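PDB 2I5G: amidohydrolase from Pseudomonas aeruginosa, which probably acts as a metal-dependent dipeptidase of the membrane dipeptidase family (peptidase family M19). Local coordinates for residues A[4-9]-A[292-297]; A[33-38]-A[75-80]; A[248-253]-A[278-283]; A[152-157]-A[313-318]. The protein carries 2 engineered substitutions. All blocks are in the same frame, centred on the assembly; numbering follows the deposited sequence.

Interaction 1 (A[4-9]-A[292-297]); sequences AELHAD and NLTETL
His-7 and Thr-294 meet through the edge of an imidazole and a hydroxyl. The His-7 ring is extended away from its own short helix, CG anti to the backbone N (chi1 -170°), and presents ND1 to the helix that contains Thr-294. OG1 of Thr-294 lies in the plane of the ring, 2.8 Å from His-7 ND1, and the hydrogen bond between them is nearly straight at 174°. The two side chains approach at a slant, and CB of Thr-294 follows its hydroxyl to 3.6 Å from His-7 ND1. The second ring nitrogen, NE2, is hydrogen-bonded to the carbonyl of Gly-32. With both nitrogens engaged, rotation of the buried imidazole is probably restricted. Thr-294 uses its two branches differently: the hydroxyl goes to the histidine, while methyl CG2 turns to Leu-6 and stands 4.0 Å from Leu-6 CD1. Leu-6 also rests on Val-307 and Leu-298, and Thr-294 touches Met-311, which makes the apolar half of the contact part of a larger cluster reaching helix 304-323. A polar edge and an apolar patch thus sit side by side between the single turn 5-8 and helix 291-299. This is helix-to-helix packing in the outer layer of a TIM-barrel fold, where the turn that precedes strand 13-17 settles against helices from the end of the chain.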
loop_
_atom_site.group_PDB
_atom_site.type_symbol
_atom_site.label_atom_id
_atom_site.label_comp_id
_atom_site.label_asym_id
_atom_site.label_seq_id
_atom_site.Cartn_x
_atom_site.Cartn_y
_atom_site.Cartn_z
ATOM N N ALA A 4 9.825 29.117 35.841
ATOM C CA ALA A 4 9.040 30.073 35.075
ATOM C C ALA A 4 10.074 30.843 34.278
ATOM O O ALA A 4 9.904 31.099 33.089
ATOM C CB ALA A 4 8.296 31.008 35.995
ATOM N N GLU A 5 11.155 31.209 34.954
ATOM C CA GLU A 5 12.246 31.916 34.310
ATOM C C GLU A 5 12.980 30.895 33.447
ATOM O O GLU A 5 13.536 31.232 32.402
ATOM C CB GLU A 5 13.204 32.488 35.354
ATOM C CG GLU A 5 12.577 33.486 36.298
ATOM C CD GLU A 5 13.548 33.970 37.361
ATOM O OE1 GLU A 5 14.022 33.133 38.161
ATOM O OE2 GLU A 5 13.840 35.185 37.392
ATOM N N LEU A 6 12.977 29.642 33.895
ATOM C CA LEU A 6 13.644 28.571 33.167
ATOM C C LEU A 6 12.889 28.306 31.867
ATOM O O LEU A 6 13.452 28.393 30.781
ATOM C CB LEU A 6 13.674 27.299 34.009
ATOM C CG LEU A 6 14.789 26.302 33.694
ATOM C CD1 LEU A 6 14.448 24.966 34.316
ATOM C CD2 LEU A 6 14.961 26.138 32.201
ATOM N N HIS A 7 11.609 27.976 31.993
ATOM C CA HIS A 7 10.769 27.709 30.839
ATOM C C HIS A 7 10.912 28.887 29.868
ATOM O O HIS A 7 11.088 28.698 28.664
ATOM C CB HIS A 7 9.310 27.568 31.294
ATOM C CG HIS A 7 8.378 27.069 30.233
ATOM N ND1 HIS A 7 8.232 25.730 29.940
ATOM C CD2 HIS A 7 7.539 27.729 29.399
ATOM C CE1 HIS A 7 7.343 25.587 28.973
ATOM N NE2 HIS A 7 6.906 26.785 28.627
ATOM N N ALA A 8 10.853 30.102 30.405
ATOM C CA ALA A 8 10.956 31.308 29.592
ATOM C C ALA A 8 12.295 31.424 28.881
ATOM O O ALA A 8 12.346 31.726 27.693
ATOM C CB ALA A 8 10.719 32.543 30.455
ATOM N N ASP A 9 13.375 31.191 29.615
ATOM C CA ASP A 9 14.718 31.272 29.056
ATOM C C ASP A 9 15.095 29.934 28.426
ATOM O O ASP A 9 16.262 29.537 28.444
ATOM C CB ASP A 9 15.722 31.616 30.163
ATOM C CG ASP A 9 17.115 31.929 29.624
ATOM O OD1 ASP A 9 17.286 32.992 28.989
ATOM O OD2 ASP A 9 18.040 31.111 29.832
ATOM N N ASN A 292 3.870 24.026 33.019
ATOM C CA ASN A 292 3.690 23.241 34.238
ATOM C C ASN A 292 4.537 21.976 34.189
ATOM O O ASN A 292 4.768 21.326 35.211
ATOM C CB ASN A 292 2.231 22.839 34.413
ATOM C CG ASN A 292 1.316 24.024 34.531
ATOM O OD1 ASN A 292 0.099 23.873 34.604
ATOM N ND2 ASN A 292 1.891 25.215 34.548
ATOM N N LEU A 293 4.989 21.629 32.989
ATOM C CA LEU A 293 5.802 20.442 32.790
ATOM C C LEU A 293 7.254 20.729 33.162
ATOM O O LEU A 293 7.983 19.845 33.614
ATOM C CB LEU A 293 5.685 19.986 31.335
ATOM C CG LEU A 293 6.287 18.631 30.962
ATOM C CD1 LEU A 293 5.923 17.578 31.999
ATOM C CD2 LEU A 293 5.778 18.235 29.589
ATOM N N THR A 294 7.672 21.974 32.970
ATOM C CA THR A 294 9.027 22.375 33.316
ATOM C C THR A 294 9.094 22.446 34.833
ATOM O O THR A 294 10.017 21.922 35.454
ATOM C CB THR A 294 9.368 23.756 32.716
ATOM O OG1 THR A 294 9.439 23.645 31.288
ATOM C CG2 THR A 294 10.702 24.266 33.244
ATOM N N GLU A 295 8.097 23.093 35.424
ATOM C CA GLU A 295 8.024 23.231 36.869
ATOM C C GLU A 295 7.935 21.865 37.546
ATOM O O GLU A 295 8.608 21.619 38.546
ATOM C CB GLU A 295 6.810 24.087 37.246
ATOM C CG GLU A 295 6.453 24.061 38.729
ATOM C CD GLU A 295 5.319 25.014 39.082
ATOM O OE1 GLU A 295 4.359 25.128 38.286
ATOM O OE2 GLU A 295 5.381 25.641 40.165
ATOM N N THR A 296 7.111 20.975 36.999
ATOM C CA THR A 296 6.948 19.644 37.573
ATOM C C THR A 296 8.245 18.848 37.538
ATOM O O THR A 296 8.816 18.541 38.581
ATOM C CB THR A 296 5.827 18.851 36.857
ATOM O OG1 THR A 296 4.556 19.449 37.152
ATOM C CG2 THR A 296 5.808 17.402 37.327
ATOM N N LEU A 297 8.712 18.509 36.344
ATOM C CA LEU A 297 9.959 17.763 36.215
ATOM C C LEU A 297 11.023 18.375 37.125
ATOM O O LEU A 297 11.816 17.669 37.763
ATOM C CB LEU A 297 10.439 17.798 34.763
ATOM C CG LEU A 297 9.684 16.899 33.783
ATOM C CD1 LEU A 297 9.979 17.340 32.362
ATOM C CD2 LEU A 297 10.095 15.458 33.990
#

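Interaction 2 (A[33-38]-A[75-80]); sequences GLTAAN and ADIRKA
Thr-35 and Ala-36 face helix 74-82 where the chain changes from a turn into an extended strand. Gly-33 ends the preceding helix with positive phi in a Schellman motif, and by Ala-36 the backbone is fully extended. The CA of Ala-36 lies 6.4 Å from the CA of Ile-77, and one helical turn further on the CA of Ala-80 comes equally near that of Thr-35. The small side chains of Ala-36, Ala-80 and Thr-35 probably help the backbones come this close. The arrangement belongs to the alpha/beta layering of a TIM barrel: strand 36-40, between strands 13-17 and 86-92 in the parallel sheet, is covered on one side by the helix that leads into strand 86-92. In Thr-35, chi1 of -54° sets OG1 beside the backbone N and CG2 anti to it; the methyl thus meets the helix, and the hydroxyl bonds to the backbone N of Val-12. That methyl rests 3.6 Å from the Ile-77 carbonyl O and 4.0 Å from Ile-77 CG2, the two side chains crossing at about a right angle. Ala-80 brings its CB to 3.9 Å from the carbonyl O of Thr-35. Ala-36 CB packs more loosely, 4.4 Å from Ile-77 CG1, and both residues also touch Ile-13.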
loop_
_atom_site.group_PDB
_atom_site.type_symbol
_atom_site.label_atom_id
_atom_site.label_comp_id
_atom_site.label_asym_id
_atom_site.label_seq_id
_atom_site.Cartn_x
_atom_site.Cartn_y
_atom_site.Cartn_z
ATOM N N GLY A 33 4.559 29.522 25.913
ATOM C CA GLY A 33 5.958 29.769 25.606
ATOM C C GLY A 33 6.588 28.777 24.642
ATOM O O GLY A 33 7.813 28.672 24.560
ATOM N N LEU A 34 5.749 28.056 23.907
ATOM C CA LEU A 34 6.206 27.063 22.943
ATOM C C LEU A 34 7.104 27.727 21.905
ATOM O O LEU A 34 6.752 28.764 21.345
ATOM C CB LEU A 34 4.991 26.428 22.256
ATOM C CG LEU A 34 5.160 25.142 21.445
ATOM C CD1 LEU A 34 5.617 24.018 22.360
ATOM C CD2 LEU A 34 3.835 24.771 20.788
ATOM N N THR A 35 8.265 27.134 21.652
ATOM C CA THR A 35 9.191 27.685 20.669
ATOM C C THR A 35 8.895 27.102 19.293
ATOM O O THR A 35 8.794 27.834 18.307
ATOM C CB THR A 35 10.650 27.375 21.032
ATOM O OG1 THR A 35 10.913 27.817 22.368
ATOM C CG2 THR A 35 11.594 28.087 20.082
ATOM N N ALA A 36 8.748 25.783 19.228
ATOM C CA ALA A 36 8.456 25.134 17.958
ATOM C C ALA A 36 7.668 23.847 18.160
ATOM O O ALA A 36 7.654 23.281 19.252
ATOM C CB ALA A 36 9.748 24.851 17.210
ATOM N N ALA A 37 7.006 23.389 17.100
ATOM C CA ALA A 37 6.221 22.170 17.183
ATOM C C ALA A 37 6.034 21.428 15.860
ATOM O O ALA A 37 5.878 22.041 14.802
ATOM C CB ALA A 37 4.866 22.484 17.787
ATOM N N ASN A 38 6.062 20.098 15.937
ATOM C CA ASN A 38 5.847 19.229 14.779
ATOM C C ASN A 38 4.335 19.164 14.575
ATOM O O ASN A 38 3.638 18.451 15.299
ATOM C CB ASN A 38 6.372 17.810 15.060
ATOM C CG ASN A 38 5.941 16.791 14.000
ATOM O OD1 ASN A 38 5.150 17.099 13.108
ATOM N ND2 ASN A 38 6.462 15.569 14.101
ATOM N N ALA A 75 17.720 26.734 12.425
ATOM C CA ALA A 75 17.982 28.159 12.498
ATOM C C ALA A 75 16.640 28.883 12.610
ATOM O O ALA A 75 16.561 29.975 13.168
ATOM C CB ALA A 75 18.723 28.616 11.261
ATOM N N ASP A 76 15.583 28.278 12.072
ATOM C CA ASP A 76 14.259 28.887 12.157
ATOM C C ASP A 76 13.775 28.799 13.610
ATOM O O ASP A 76 12.972 29.618 14.071
ATOM C CB ASP A 76 13.266 28.174 11.230
ATOM C CG ASP A 76 13.603 28.355 9.755
ATOM O OD1 ASP A 76 13.770 29.516 9.310
ATOM O OD2 ASP A 76 13.694 27.336 9.036
ATOM N N ILE A 77 14.280 27.801 14.326
ATOM C CA ILE A 77 13.911 27.607 15.717
ATOM C C ILE A 77 14.523 28.695 16.584
ATOM O O ILE A 77 13.875 29.225 17.477
ATOM C CB ILE A 77 14.361 26.235 16.202
ATOM C CG1 ILE A 77 13.687 25.167 15.344
ATOM C CG2 ILE A 77 14.008 26.055 17.661
ATOM C CD1 ILE A 77 13.870 23.764 15.840
ATOM N N ARG A 78 15.777 29.030 16.307
ATOM C CA ARG A 78 16.480 30.071 17.044
ATOM C C ARG A 78 15.826 31.406 16.725
ATOM O O ARG A 78 15.695 32.270 17.592
ATOM C CB ARG A 78 17.963 30.087 16.648
ATOM C CG ARG A 78 18.684 31.408 16.909
ATOM C CD ARG A 78 20.206 31.250 16.855
ATOM N NE ARG A 78 20.678 30.521 15.673
ATOM C CZ ARG A 78 20.712 31.006 14.433
ATOM N NH1 ARG A 78 20.300 32.243 14.180
ATOM N NH2 ARG A 78 21.171 30.250 13.441
ATOM N N LYS A 79 15.398 31.563 15.477
ATOM C CA LYS A 79 14.750 32.794 15.051
ATOM C C LYS A 79 13.415 32.975 15.772
ATOM O O LYS A 79 13.121 34.049 16.299
ATOM C CB LYS A 79 14.521 32.774 13.541
ATOM C CG LYS A 79 13.821 34.015 13.028
ATOM C CD LYS A 79 13.476 33.929 11.547
ATOM C CE LYS A 79 14.722 33.878 10.673
ATOM N NZ LYS A 79 14.376 33.766 9.225
ATOM N N ALA A 80 12.613 31.918 15.800
ATOM C CA ALA A 80 11.315 31.968 16.451
ATOM C C ALA A 80 11.434 32.363 17.923
ATOM O O ALA A 80 10.644 33.161 18.433
ATOM C CB ALA A 80 10.626 30.623 16.327
#

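Interaction 3 (A[248-253]-A[278-283]); sequences TDFTQG and IVNPLG
Asn-280 reaches across to Phe-250 with its amide, and two waters fill in where the side chains stop short of the opposite loop. Its CB is directed at segment 248-253, and CG stands beside the residue's own backbone N (chi1 -55°), which carries the amide toward the edge of the Phe-250 ring and the two waters. From CG the side chain divides. OD1 takes a weak hydrogen bond, 3.4 Å long, from water 1. The same water donates to the carbonyl O of Asp-249 at 2.8 Å and is bonded to Thr-251 OG1 at 3.1 Å, so a single molecule links three groups of the two loops. ND2, the other tip, donates to water 2 at 2.8 Å, and this water accepts a second, weak bond from Thr-251 N. The same ND2 lies 4.0 Å from Phe-250 CE1, at the edge of the ring and near its plane, with amide and ring turned 80° against each other. The meeting is therefore an edge contact, and the amide does not lie over a phenyl face. Beside the amide, Ile-278 CG2 comes to 4.2 Å from Thr-251 OG1, and Phe-259 of helix 256-263 touches both of these residues. The contact is thus a water-mediated seam between two loops, with few direct touches. Segment 248-253 follows strand 244-246, which places the seam at the C-terminal end of the barrel strands, the side on which TIM-barrel enzymes carry their active sites.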
loop_
_atom_site.group_PDB
_atom_site.type_symbol
_atom_site.label_atom_id
_atom_site.label_comp_id
_atom_site.label_asym_id
_atom_site.label_seq_id
_atom_site.Cartn_x
_atom_site.Cartn_y
_atom_site.Cartn_z
ATOM N N THR A 248 3.700 15.667 23.189
ATOM C CA THR A 248 2.377 15.678 23.817
ATOM C C THR A 248 1.254 14.985 23.065
ATOM O O THR A 248 0.488 14.219 23.650
ATOM C CB THR A 248 1.900 17.112 24.109
ATOM O OG1 THR A 248 1.487 17.738 22.888
ATOM C CG2 THR A 248 3.014 17.919 24.737
ATOM N N ASP A 249 1.141 15.267 21.775
ATOM C CA ASP A 249 0.087 14.670 20.976
ATOM C C ASP A 249 -1.203 15.429 21.290
ATOM O O ASP A 249 -2.269 14.835 21.425
ATOM C CB ASP A 249 -0.046 13.184 21.325
ATOM C CG ASP A 249 -0.875 12.410 20.317
ATOM O OD1 ASP A 249 -0.980 12.861 19.157
ATOM O OD2 ASP A 249 -1.409 11.334 20.679
ATOM N N PHE A 250 -1.090 16.751 21.417
ATOM C CA PHE A 250 -2.249 17.598 21.692
ATOM C C PHE A 250 -3.244 17.559 20.530
ATOM O O PHE A 250 -2.869 17.770 19.373
ATOM C CB PHE A 250 -1.816 19.049 21.920
ATOM C CG PHE A 250 -1.555 19.392 23.359
ATOM C CD1 PHE A 250 -2.518 19.138 24.337
ATOM C CD2 PHE A 250 -0.357 19.997 23.739
ATOM C CE1 PHE A 250 -2.295 19.482 25.671
ATOM C CE2 PHE A 250 -0.124 20.345 25.072
ATOM C CZ PHE A 250 -1.098 20.086 26.039
ATOM N N THR A 251 -4.507 17.295 20.846
ATOM C CA THR A 251 -5.569 17.225 19.842
ATOM C C THR A 251 -6.544 18.384 20.064
ATOM O O THR A 251 -7.710 18.334 19.655
ATOM C CB THR A 251 -6.340 15.897 19.954
ATOM O OG1 THR A 251 -7.016 15.836 21.216
ATOM C CG2 THR A 251 -5.385 14.727 19.861
ATOM N N GLN A 252 -6.037 19.428 20.711
ATOM C CA GLN A 252 -6.807 20.618 21.050
ATOM C C GLN A 252 -7.735 21.186 19.974
ATOM O O GLN A 252 -7.302 21.574 18.885
ATOM C CB GLN A 252 -5.854 21.707 21.528
ATOM C CG GLN A 252 -6.531 22.786 22.328
ATOM C CD GLN A 252 -5.547 23.752 22.938
ATOM O OE1 GLN A 252 -4.655 23.357 23.686
ATOM N NE2 GLN A 252 -5.706 25.032 22.622
ATOM N N GLY A 253 -9.024 21.237 20.304
ATOM C CA GLY A 253 -10.016 21.776 19.391
ATOM C C GLY A 253 -10.792 20.774 18.554
ATOM O O GLY A 253 -11.837 21.102 17.997
ATOM N N ILE A 278 -11.563 11.333 25.884
ATOM C CA ILE A 278 -10.270 11.978 25.685
ATOM C C ILE A 278 -10.046 13.017 26.780
ATOM O O ILE A 278 -10.549 14.136 26.715
ATOM C CB ILE A 278 -10.181 12.677 24.296
ATOM C CG1 ILE A 278 -10.457 11.671 23.173
ATOM C CG2 ILE A 278 -8.793 13.278 24.106
ATOM C CD1 ILE A 278 -9.459 10.518 23.113
ATOM N N VAL A 279 -9.286 12.634 27.793
ATOM C CA VAL A 279 -9.003 13.525 28.902
ATOM C C VAL A 279 -7.502 13.586 29.134
ATOM O O VAL A 279 -6.892 12.599 29.549
ATOM C CB VAL A 279 -9.682 13.015 30.176
ATOM C CG1 VAL A 279 -9.476 14.004 31.308
ATOM C CG2 VAL A 279 -11.167 12.785 29.911
ATOM N N ASN A 280 -6.900 14.738 28.865
ATOM C CA ASN A 280 -5.463 14.883 29.063
ATOM C C ASN A 280 -5.158 14.915 30.555
ATOM O O ASN A 280 -6.022 15.254 31.367
ATOM C CB ASN A 280 -4.954 16.165 28.402
ATOM C CG ASN A 280 -5.316 16.247 26.930
ATOM O OD1 ASN A 280 -5.282 15.244 26.212
ATOM N ND2 ASN A 280 -5.655 17.447 26.470
ATOM N N PRO A 281 -3.925 14.550 30.940
ATOM C CA PRO A 281 -3.560 14.555 32.357
ATOM C C PRO A 281 -3.851 15.904 32.993
ATOM O O PRO A 281 -3.654 16.942 32.369
ATOM C CB PRO A 281 -2.075 14.234 32.325
ATOM C CG PRO A 281 -1.971 13.315 31.161
ATOM C CD PRO A 281 -2.820 14.022 30.125
ATOM N N LEU A 282 -4.330 15.881 34.231
ATOM C CA LEU A 282 -4.647 17.109 34.946
ATOM C C LEU A 282 -3.364 17.871 35.235
ATOM O O LEU A 282 -2.407 17.316 35.770
ATOM C CB LEU A 282 -5.376 16.783 36.248
ATOM C CG LEU A 282 -5.684 17.951 37.190
ATOM C CD1 LEU A 282 -6.496 19.032 36.483
ATOM C CD2 LEU A 282 -6.438 17.408 38.392
ATOM N N GLY A 283 -3.349 19.145 34.867
ATOM C CA GLY A 283 -2.169 19.956 35.075
ATOM C C GLY A 283 -1.591 20.363 33.732
ATOM O O GLY A 283 -0.739 21.255 33.651
HETATM O O HOH W 1 -4.611 14.777 22.907
HETATM O O HOH W 2 -5.668 18.214 23.821
#

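Interaction 4 (A[152-157]-A[313-318]); sequences GIMCDL and ENWVRV
Met-154, a selenomethionine, sends its chain straight out toward Trp-315 and Val-318: CG is anti to the backbone N (chi1 177°), the next bond is again extended, and a bend at the last torsion turns the terminal methyl away from the line of the chain. The CB of Trp-315 does not aim at the strand, but chi1 of -104° brings the six-membered ring to it. Selenium and methyl are thereby given different partners. SE of Met-154 lies 4.0 Å from Trp-315 CZ3, in the plane of the indole and at its edge. Its distance to the centroid of the six-membered ring is 5.4 Å, in a direction 89° off the ring normal, which makes this a Met-aromatic contact of the edge-on kind. CE of Met-154 passes on to Val-318, 3.5 Å from CG2, with the two side chains crossing at about a right angle. Trp-315 and Val-318 lie three positions apart on helix 304-323, so both are offered from the same side of it. Around them, Cys-177 of the next strand touches both Met-154 and Trp-315, and the ring of Phe-207 meets the indole. Strand 154-156 is thus joined to the last long helix through a buried apolar cluster. The indole N-H is bonded to the carbonyl of Ile-246, which satisfies this buried N-H and probably helps to hold the ring's orientation. Across the contact itself the attraction is dispersive, probably with a small electrostatic gain as the polarisable selenium faces the slightly positive C-H edge of the indole.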
loop_
_atom_site.group_PDB
_atom_site.type_symbol
_atom_site.label_atom_id
_atom_site.label_comp_id
_atom_site.label_asym_id
_atom_site.label_seq_id
_atom_site.Cartn_x
_atom_site.Cartn_y
_atom_site.Cartn_z
ATOM N N GLY A 152 16.673 14.720 3.556
ATOM C CA GLY A 152 16.668 15.345 4.864
ATOM C C GLY A 152 15.328 15.388 5.576
ATOM O O GLY A 152 14.942 16.429 6.101
ATOM N N ILE A 153 14.607 14.272 5.588
ATOM C CA ILE A 153 13.325 14.202 6.276
ATOM C C ILE A 153 13.460 13.092 7.291
ATOM O O ILE A 153 13.768 11.962 6.938
ATOM C CB ILE A 153 12.164 13.862 5.325
ATOM C CG1 ILE A 153 11.860 15.065 4.422
ATOM C CG2 ILE A 153 10.935 13.467 6.135
ATOM C CD1 ILE A 153 10.721 14.836 3.446
HETATM N N MSE A 154 13.229 13.416 8.555
HETATM C CA MSE A 154 13.356 12.437 9.620
HETATM C C MSE A 154 12.277 11.362 9.615
HETATM O O MSE A 154 11.096 11.649 9.396
HETATM C CB MSE A 154 13.368 13.155 10.963
HETATM C CG MSE A 154 13.430 12.227 12.153
HETATM SE SE MSE A 154 13.899 13.173 13.766
HETATM C CE MSE A 154 14.858 11.741 14.646
ATOM N N CYS A 155 12.702 10.124 9.863
ATOM C CA CYS A 155 11.809 8.968 9.909
ATOM C C CYS A 155 11.172 8.850 11.289
ATOM O O CYS A 155 11.868 8.830 12.307
ATOM C CB CYS A 155 12.585 7.688 9.608
ATOM S SG CYS A 155 13.316 7.597 7.955
ATOM N N ASP A 156 9.847 8.769 11.314
ATOM C CA ASP A 156 9.098 8.654 12.559
ATOM C C ASP A 156 8.453 7.272 12.589
ATOM O O ASP A 156 8.015 6.760 11.549
ATOM C CB ASP A 156 8.040 9.763 12.632
ATOM C CG ASP A 156 7.256 9.749 13.935
ATOM O OD1 ASP A 156 7.872 9.544 15.004
ATOM O OD2 ASP A 156 6.025 9.961 13.889
ATOM N N LEU A 157 8.395 6.668 13.778
ATOM C CA LEU A 157 7.848 5.323 13.917
ATOM C C LEU A 157 6.858 5.112 15.053
ATOM O O LEU A 157 6.558 3.970 15.405
ATOM C CB LEU A 157 8.993 4.330 14.083
ATOM C CG LEU A 157 10.075 4.329 13.002
ATOM C CD1 LEU A 157 11.284 3.588 13.529
ATOM C CD2 LEU A 157 9.555 3.701 11.714
ATOM N N GLU A 313 16.043 21.215 23.856
ATOM C CA GLU A 313 17.412 21.102 23.357
ATOM C C GLU A 313 17.698 19.790 22.637
ATOM O O GLU A 313 18.324 19.791 21.582
ATOM C CB GLU A 313 18.412 21.287 24.499
ATOM C CG GLU A 313 18.440 22.699 25.059
ATOM C CD GLU A 313 19.607 22.936 26.000
ATOM O OE1 GLU A 313 19.787 24.095 26.442
ATOM O OE2 GLU A 313 20.343 21.965 26.297
ATOM N N ASN A 314 17.244 18.677 23.200
ATOM C CA ASN A 314 17.469 17.378 22.584
ATOM C C ASN A 314 16.820 17.270 21.199
ATOM O O ASN A 314 17.408 16.705 20.273
ATOM C CB ASN A 314 16.954 16.258 23.498
ATOM C CG ASN A 314 17.924 15.928 24.635
ATOM O OD1 ASN A 314 18.923 16.622 24.844
ATOM N ND2 ASN A 314 17.626 14.863 25.373
ATOM N N TRP A 315 15.613 17.804 21.052
ATOM C CA TRP A 315 14.936 17.750 19.768
ATOM C C TRP A 315 15.743 18.509 18.734
ATOM O O TRP A 315 15.894 18.063 17.594
ATOM C CB TRP A 315 13.544 18.367 19.860
ATOM C CG TRP A 315 12.448 17.363 19.885
ATOM C CD1 TRP A 315 11.432 17.281 20.795
ATOM C CD2 TRP A 315 12.234 16.298 18.948
ATOM N NE1 TRP A 315 10.599 16.232 20.482
ATOM C CE2 TRP A 315 11.069 15.613 19.353
ATOM C CE3 TRP A 315 12.915 15.858 17.805
ATOM C CZ2 TRP A 315 10.569 14.507 18.653
ATOM C CZ3 TRP A 315 12.418 14.758 17.112
ATOM C CH2 TRP A 315 11.255 14.097 17.540
ATOM N N VAL A 316 16.266 19.659 19.140
ATOM C CA VAL A 316 17.050 20.485 18.236
ATOM C C VAL A 316 18.302 19.767 17.731
ATOM O O VAL A 316 18.609 19.815 16.541
ATOM C CB VAL A 316 17.459 21.814 18.915
ATOM C CG1 VAL A 316 18.303 22.643 17.962
ATOM C CG2 VAL A 316 16.217 22.591 19.324
ATOM N N ARG A 317 19.012 19.096 18.634
ATOM C CA ARG A 317 20.233 18.376 18.278
ATOM C C ARG A 317 20.035 17.267 17.239
ATOM O O ARG A 317 20.867 17.099 16.343
ATOM C CB ARG A 317 20.880 17.792 19.536
ATOM C CG ARG A 317 22.090 16.916 19.258
ATOM C CD ARG A 317 22.958 16.762 20.498
ATOM N NE ARG A 317 23.518 18.045 20.921
ATOM C CZ ARG A 317 24.367 18.772 20.197
ATOM N NH1 ARG A 317 24.766 18.349 19.003
ATOM N NH2 ARG A 317 24.813 19.929 20.666
ATOM N N VAL A 318 18.942 16.518 17.347
ATOM C CA VAL A 318 18.682 15.441 16.396
ATOM C C VAL A 318 18.195 15.983 15.049
ATOM O O VAL A 318 18.561 15.467 13.992
ATOM C CB VAL A 318 17.640 14.446 16.944
ATOM C CG1 VAL A 318 16.258 15.075 16.943
ATOM C CG2 VAL A 318 17.657 13.186 16.115
#

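Overall arrangement
The chain opens interaction 1 at residues 4-9 and closes it only at 292-297, so nearly the whole barrel lies inside that loop. Within it, interaction 2 closes a short early loop, joining strand 36-40 to helix 74-82. Interaction 4 opens later, at 152-157, and interaction 3 is nested inside it, linking the loop after strand 244-246 to the one before helix 291-299. Because interaction 4 closes at 313-318, beyond the end of interaction 1, those two cross. Interactions 2 and 4 both reach the same parallel sheet of the barrel, their centres about 14 Å apart, whereas interactions 3 and 4 lie on opposite sides of the chain's centre.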